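Local coordinates for protein HTH-type transcriptional regulator PrpR (Mycobacterium tuberculosis, PDB 6D2S) that regulates transcription of the enzymes that break down short-chain fatty acids through the glyoxylate and methylcitrate cycles, including propionate derived from cholesterol, at residues D236-A248 with F261-L275. Sequence-based numbering, arbitrary orientation. Where two conformers were deposited one is given.
Sequences DGRSYFWVAKTTA and FAVGLGCDLAHAHKL. With CA (calcium ion), chain C.
Two neighbouring antiparallel strands, 239-247 and 261-268, pair in the five-stranded sheet of the C-terminal short-chain fatty acyl-CoA regulator region, a family of the GAF clan. Phe241 and Cys267, Val243 and Leu265, and Lys245 and Val263 form hydrogen-bonded pairs; Val243 N reaches Leu265 O at 2.9 Å. Between the first two of these, in a non-hydrogen-bonded pair, Trp242 lies over Gly266. Its CG stands anti to the carbonyl carbon (chi1 -73°), which carries the indole across the partner strand. Gly266 has no side chain, and its CA sits 3.5 Å from the centroid of the six-membered ring of Trp242, a CH-pi contact over the face. On the face shared by Phe241, Val243 and Leu265, Phe241 meets the 3-10 segment 269-274 and the residue after it. Phe241 CB packs on Ala272 CB at 3.8 Å, while Phe241 CD2 touches Leu275 CD1 at 3.9 Å. Helix 163-170 lies on this face against Lys245, Val263 and Leu265, while Arg229 and Val231 of the adjacent strand 228-233 touch Phe241.

At the far end Arg238 grips the Asp268 carboxylate side-on. Arg238 NE donates to the syn lone pair of Asp268 OD1 at 2.6 Å. Arg238 NH2 meets Asp268 OD2 at 2.9 Å. The guanidinium and carboxylate planes are only 26° apart. OD2 takes a second bond on its anti side, from Ala270 N, closing an Asx turn that holds the carboxylate in place for Arg238. Water 2 joins Asp268 OD1 to Tyr240 OH, which also donates to Asp236 OD2. At the other end, Ala248 O binds a calcium ion at 2.3 Å, together with Asp250 and Leu252. The salt bridge thus joins the residue before strand 239-247 to the end of strand 261-268, beside the Leu269 N to Ser239 O bond, while backbone bonds and apolar packing hold the middle.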
loop_
_atom_site.group_PDB
_atom_site.type_symbol
_atom_site.label_atom_id
_atom_site.label_comp_id
_atom_site.label_asym_id
_atom_site.label_seq_id
_atom_site.Cartn_x
_atom_site.Cartn_y
_atom_site.Cartn_z
ATOM N N ASP A 236 -10.020 -17.940 -15.153
ATOM C CA ASP A 236 -11.029 -17.477 -16.099
ATOM C C ASP A 236 -10.675 -17.803 -17.545
ATOM O O ASP A 236 -11.470 -17.517 -18.445
ATOM C CB ASP A 236 -11.249 -15.964 -15.944
ATOM C CG ASP A 236 -9.973 -15.156 -16.134
ATOM O OD1 ASP A 236 -8.890 -15.757 -16.310
ATOM O OD2 ASP A 236 -10.055 -13.908 -16.109
ATOM N N GLY A 237 -9.517 -18.401 -17.792
ATOM C CA GLY A 237 -9.084 -18.669 -19.145
ATOM C C GLY A 237 -8.356 -17.525 -19.816
ATOM O O GLY A 237 -7.940 -17.669 -20.970
ATOM N N ARG A 238 -8.182 -16.393 -19.140
ATOM C CA ARG A 238 -7.430 -15.290 -19.714
ATOM C C ARG A 238 -6.003 -15.303 -19.187
ATOM O O ARG A 238 -5.728 -15.817 -18.100
ATOM C CB ARG A 238 -8.110 -13.953 -19.409
ATOM C CG ARG A 238 -9.525 -13.887 -19.985
ATOM C CD ARG A 238 -10.104 -12.504 -19.901
ATOM N NE ARG A 238 -9.288 -11.529 -20.615
ATOM C CZ ARG A 238 -9.453 -11.203 -21.893
ATOM N NH1 ARG A 238 -10.410 -11.780 -22.610
ATOM N NH2 ARG A 238 -8.664 -10.293 -22.451
ATOM N N SER A 239 -5.095 -14.747 -19.984
ATOM C CA SER A 239 -3.694 -14.662 -19.609
ATOM C C SER A 239 -3.435 -13.369 -18.855
ATOM O O SER A 239 -3.979 -12.317 -19.200
ATOM C CB SER A 239 -2.791 -14.729 -20.839
ATOM O OG SER A 239 -2.986 -15.957 -21.533
ATOM N N TYR A 240 -2.586 -13.461 -17.836
ATOM C CA TYR A 240 -2.203 -12.320 -17.021
ATOM C C TYR A 240 -0.702 -12.118 -17.125
ATOM O O TYR A 240 0.062 -13.086 -17.178
ATOM C CB TYR A 240 -2.626 -12.514 -15.564
ATOM C CG TYR A 240 -4.121 -12.379 -15.392
ATOM C CD1 TYR A 240 -4.684 -11.248 -14.803
ATOM C CD2 TYR A 240 -4.973 -13.368 -15.861
ATOM C CE1 TYR A 240 -6.065 -11.128 -14.674
ATOM C CE2 TYR A 240 -6.343 -13.259 -15.733
ATOM C CZ TYR A 240 -6.885 -12.145 -15.144
ATOM O OH TYR A 240 -8.259 -12.063 -15.032
ATOM N N PHE A 241 -0.298 -10.853 -17.187
ATOM C CA PHE A 241 1.106 -10.487 -17.148
ATOM C C PHE A 241 1.471 -10.160 -15.705
ATOM O O PHE A 241 0.810 -9.334 -15.064
ATOM C CB PHE A 241 1.382 -9.297 -18.070
ATOM C CG PHE A 241 2.842 -9.045 -18.300
ATOM C CD1 PHE A 241 3.437 -9.396 -19.498
ATOM C CD2 PHE A 241 3.630 -8.491 -17.307
ATOM C CE1 PHE A 241 4.783 -9.183 -19.711
ATOM C CE2 PHE A 241 4.982 -8.282 -17.516
ATOM C CZ PHE A 241 5.555 -8.616 -18.714
ATOM N N TRP A 242 2.508 -10.818 -15.197
ATOM C CA TRP A 242 2.872 -10.754 -13.790
ATOM C C TRP A 242 4.255 -10.146 -13.630
ATOM O O TRP A 242 5.180 -10.476 -14.379
ATOM C CB TRP A 242 2.841 -12.149 -13.155
ATOM C CG TRP A 242 1.448 -12.679 -12.942
ATOM C CD1 TRP A 242 0.731 -13.484 -13.780
ATOM C CD2 TRP A 242 0.607 -12.427 -11.810
ATOM N NE1 TRP A 242 -0.508 -13.745 -13.237
ATOM C CE2 TRP A 242 -0.603 -13.113 -12.026
ATOM C CE3 TRP A 242 0.767 -11.691 -10.631
ATOM C CZ2 TRP A 242 -1.649 -13.086 -11.109
ATOM C CZ3 TRP A 242 -0.273 -11.660 -9.727
ATOM C CH2 TRP A 242 -1.465 -12.356 -9.970
ATOM N N VAL A 243 4.392 -9.251 -12.652
ATOM C CA VAL A 243 5.683 -8.678 -12.282
ATOM C C VAL A 243 5.826 -8.824 -10.776
ATOM O O VAL A 243 4.890 -8.512 -10.032
ATOM C CB VAL A 243 5.795 -7.200 -12.704
ATOM C CG1 VAL A 243 7.172 -6.658 -12.376
ATOM C CG2 VAL A 243 5.493 -7.055 -14.190
ATOM N N ALA A 244 6.976 -9.332 -10.324
ATOM C CA ALA A 244 7.167 -9.647 -8.915
ATOM C C ALA A 244 8.599 -9.346 -8.496
ATOM O O ALA A 244 9.529 -9.369 -9.306
ATOM C CB ALA A 244 6.853 -11.123 -8.609
ATOM N N LYS A 245 8.769 -9.065 -7.207
ATOM C CA LYS A 245 10.104 -8.909 -6.657
ATOM C C LYS A 245 10.051 -9.205 -5.167
ATOM O O LYS A 245 9.015 -9.001 -4.524
ATOM C CB LYS A 245 10.639 -7.492 -6.898
ATOM C CG LYS A 245 12.122 -7.335 -6.646
ATOM C CD LYS A 245 12.625 -5.982 -7.121
ATOM C CE LYS A 245 12.476 -4.941 -6.034
ATOM N NZ LYS A 245 13.191 -3.677 -6.385
ATOM N N THR A 246 11.173 -9.678 -4.625
ATOM C CA THR A 246 11.294 -9.751 -3.177
ATOM C C THR A 246 11.425 -8.343 -2.614
ATOM O O THR A 246 11.858 -7.411 -3.299
ATOM C CB THR A 246 12.505 -10.589 -2.744
ATOM O OG1 THR A 246 13.706 -10.032 -3.287
ATOM C CG2 THR A 246 12.360 -12.032 -3.194
ATOM N N THR A 247 11.029 -8.193 -1.359
ATOM C CA THR A 247 11.173 -6.941 -0.636
ATOM C C THR A 247 12.381 -7.058 0.282
ATOM O O THR A 247 12.531 -8.058 0.991
ATOM C CB THR A 247 9.919 -6.634 0.179
ATOM O OG1 THR A 247 9.843 -7.540 1.289
ATOM C CG2 THR A 247 8.685 -6.810 -0.683
ATOM N N ALA A 248 13.246 -6.052 0.251
ATOM C CA ALA A 248 14.384 -6.038 1.157
ATOM C C ALA A 248 13.901 -5.807 2.585
ATOM O O ALA A 248 13.043 -4.953 2.830
ATOM C CB ALA A 248 15.381 -4.958 0.745
ATOM N N PHE A 261 9.619 -11.219 2.128
ATOM C CA PHE A 261 8.399 -11.369 1.355
ATOM C C PHE A 261 8.703 -11.216 -0.127
ATOM O O PHE A 261 9.700 -10.607 -0.527
ATOM C CB PHE A 261 7.339 -10.330 1.767
ATOM C CG PHE A 261 6.928 -10.416 3.214
ATOM C CD1 PHE A 261 5.874 -11.229 3.604
ATOM C CD2 PHE A 261 7.595 -9.683 4.183
ATOM C CE1 PHE A 261 5.494 -11.310 4.936
ATOM C CE2 PHE A 261 7.218 -9.758 5.516
ATOM C CZ PHE A 261 6.167 -10.572 5.892
ATOM N N ALA A 262 7.820 -11.782 -0.939
ATOM C CA ALA A 262 7.746 -11.476 -2.356
ATOM C C ALA A 262 6.391 -10.845 -2.618
ATOM O O ALA A 262 5.382 -11.263 -2.041
ATOM C CB ALA A 262 7.929 -12.721 -3.222
ATOM N N VAL A 263 6.371 -9.848 -3.491
ATOM C CA VAL A 263 5.154 -9.122 -3.820
ATOM C C VAL A 263 5.055 -9.011 -5.332
ATOM O O VAL A 263 6.066 -8.848 -6.019
ATOM C CB VAL A 263 5.138 -7.735 -3.148
ATOM C CG1 VAL A 263 4.099 -6.834 -3.791
ATOM C CG2 VAL A 263 4.876 -7.894 -1.658
ATOM N N GLY A 264 3.840 -9.126 -5.853
ATOM C CA GLY A 264 3.653 -9.091 -7.288
ATOM C C GLY A 264 2.336 -8.458 -7.669
ATOM O O GLY A 264 1.404 -8.359 -6.862
ATOM N N LEU A 265 2.283 -8.024 -8.922
ATOM C CA LEU A 265 1.083 -7.512 -9.557
ATOM C C LEU A 265 0.837 -8.294 -10.834
ATOM O O LEU A 265 1.772 -8.562 -11.594
ATOM C CB LEU A 265 1.217 -6.026 -9.908
ATOM C CG LEU A 265 1.316 -5.058 -8.737
ATOM C CD1 LEU A 265 1.617 -3.665 -9.276
ATOM C CD2 LEU A 265 0.005 -5.077 -7.953
ATOM N N GLY A 266 -0.417 -8.623 -11.082
ATOM C CA GLY A 266 -0.809 -9.226 -12.346
ATOM C C GLY A 266 -1.955 -8.455 -12.961
ATOM O O GLY A 266 -2.893 -8.059 -12.271
ATOM N N CYS A 267 -1.866 -8.231 -14.269
ATOM C CA CYS A 267 -2.949 -7.575 -14.991
ATOM C C CYS A 267 -3.286 -8.375 -16.236
ATOM O O CYS A 267 -2.464 -9.137 -16.754
ATOM C CB CYS A 267 -2.608 -6.126 -15.385
ATOM S SG CYS A 267 -1.260 -5.913 -16.583
ATOM N N ASP A 268 -4.517 -8.196 -16.709
ATOM C CA ASP A 268 -4.928 -8.881 -17.928
ATOM C C ASP A 268 -3.918 -8.608 -19.026
ATOM O O ASP A 268 -3.437 -7.484 -19.194
ATOM C CB ASP A 268 -6.311 -8.415 -18.380
ATOM C CG ASP A 268 -6.958 -9.381 -19.372
ATOM O OD1 ASP A 268 -7.809 -10.194 -18.948
ATOM O OD2 ASP A 268 -6.613 -9.329 -20.571
ATOM N N LEU A 269 -3.595 -9.645 -19.789
ATOM C CA LEU A 269 -2.664 -9.437 -20.882
ATOM C C LEU A 269 -3.105 -8.286 -21.776
ATOM O O LEU A 269 -2.263 -7.597 -22.356
ATOM C CB LEU A 269 -2.507 -10.737 -21.679
ATOM C CG LEU A 269 -1.261 -10.830 -22.539
ATOM C CD1 LEU A 269 -0.009 -10.603 -21.722
ATOM C CD2 LEU A 269 -1.229 -12.184 -23.260
ATOM N N ALA A 270 -4.418 -8.029 -21.871
ATOM C CA ALA A 270 -4.934 -6.949 -22.708
ATOM C C ALA A 270 -4.633 -5.550 -22.170
ATOM O O ALA A 270 -4.846 -4.573 -22.897
ATOM C CB ALA A 270 -6.445 -7.104 -22.889
ATOM N N HIS A 271 -4.167 -5.418 -20.928
ATOM C CA HIS A 271 -3.705 -4.135 -20.417
ATOM C C HIS A 271 -2.191 -4.000 -20.430
ATOM O O HIS A 271 -1.682 -2.901 -20.176
ATOM C CB HIS A 271 -4.190 -3.913 -18.975
ATOM C CG HIS A 271 -5.675 -3.797 -18.850
ATOM N ND1 HIS A 271 -6.372 -2.690 -19.282
ATOM C CD2 HIS A 271 -6.596 -4.645 -18.336
ATOM C CE1 HIS A 271 -7.660 -2.862 -19.043
ATOM N NE2 HIS A 271 -7.823 -4.042 -18.471
ATOM N N ALA A 272 -1.465 -5.082 -20.720
ATOM C CA ALA A 272 -0.027 -5.093 -20.465
ATOM C C ALA A 272 0.761 -4.173 -21.390
ATOM O O ALA A 272 1.946 -3.939 -21.131
ATOM C CB ALA A 272 0.518 -6.522 -20.577
ATOM N N HIS A 273 0.162 -3.644 -22.458
ATOM C CA HIS A 273 0.968 -2.798 -23.325
ATOM C C HIS A 273 1.349 -1.488 -22.641
ATOM O O HIS A 273 2.328 -0.858 -23.048
ATOM C CB HIS A 273 0.257 -2.530 -24.655
ATOM C CG HIS A 273 -1.008 -1.744 -24.530
ATOM N ND1 HIS A 273 -2.173 -2.285 -24.032
ATOM C CD2 HIS A 273 -1.302 -0.466 -24.872
ATOM C CE1 HIS A 273 -3.125 -1.366 -24.048
ATOM N NE2 HIS A 273 -2.622 -0.253 -24.554
ATOM N N LYS A 274 0.619 -1.078 -21.603
ATOM C CA LYS A 274 0.966 0.128 -20.864
ATOM C C LYS A 274 2.071 -0.096 -19.839
ATOM O O LYS A 274 2.505 0.871 -19.203
ATOM C CB LYS A 274 -0.278 0.683 -20.162
ATOM C CG LYS A 274 -1.415 1.021 -21.122
ATOM C CD LYS A 274 -2.779 0.724 -20.506
ATOM C CE LYS A 274 -3.015 1.522 -19.241
ATOM N NZ LYS A 274 -3.365 2.950 -19.506
ATOM N N LEU A 275 2.515 -1.335 -19.638
ATOM C CA LEU A 275 3.586 -1.637 -18.694
ATOM C C LEU A 275 4.936 -1.555 -19.390
ATOM O O LEU A 275 5.122 -2.149 -20.453
ATOM C CB LEU A 275 3.443 -3.042 -18.118
ATOM C CG LEU A 275 2.144 -3.427 -17.417
ATOM C CD1 LEU A 275 2.228 -4.897 -17.017
ATOM C CD2 LEU A 275 1.933 -2.555 -16.205
HETATM CA CA CA C . 11.688 -3.100 2.579
HETATM O O HOH W 1 -5.805 -12.170 -21.714
HETATM O O HOH W 2 -9.249 -9.805 -16.500
HETATM O O HOH W 3 1.582 -6.900 -13.893
HETATM O O HOH W 4 10.467 -2.604 0.530
HETATM O O HOH W 5 9.804 -4.428 2.779
HETATM O O HOH W 6 11.990 -3.122 5.163
#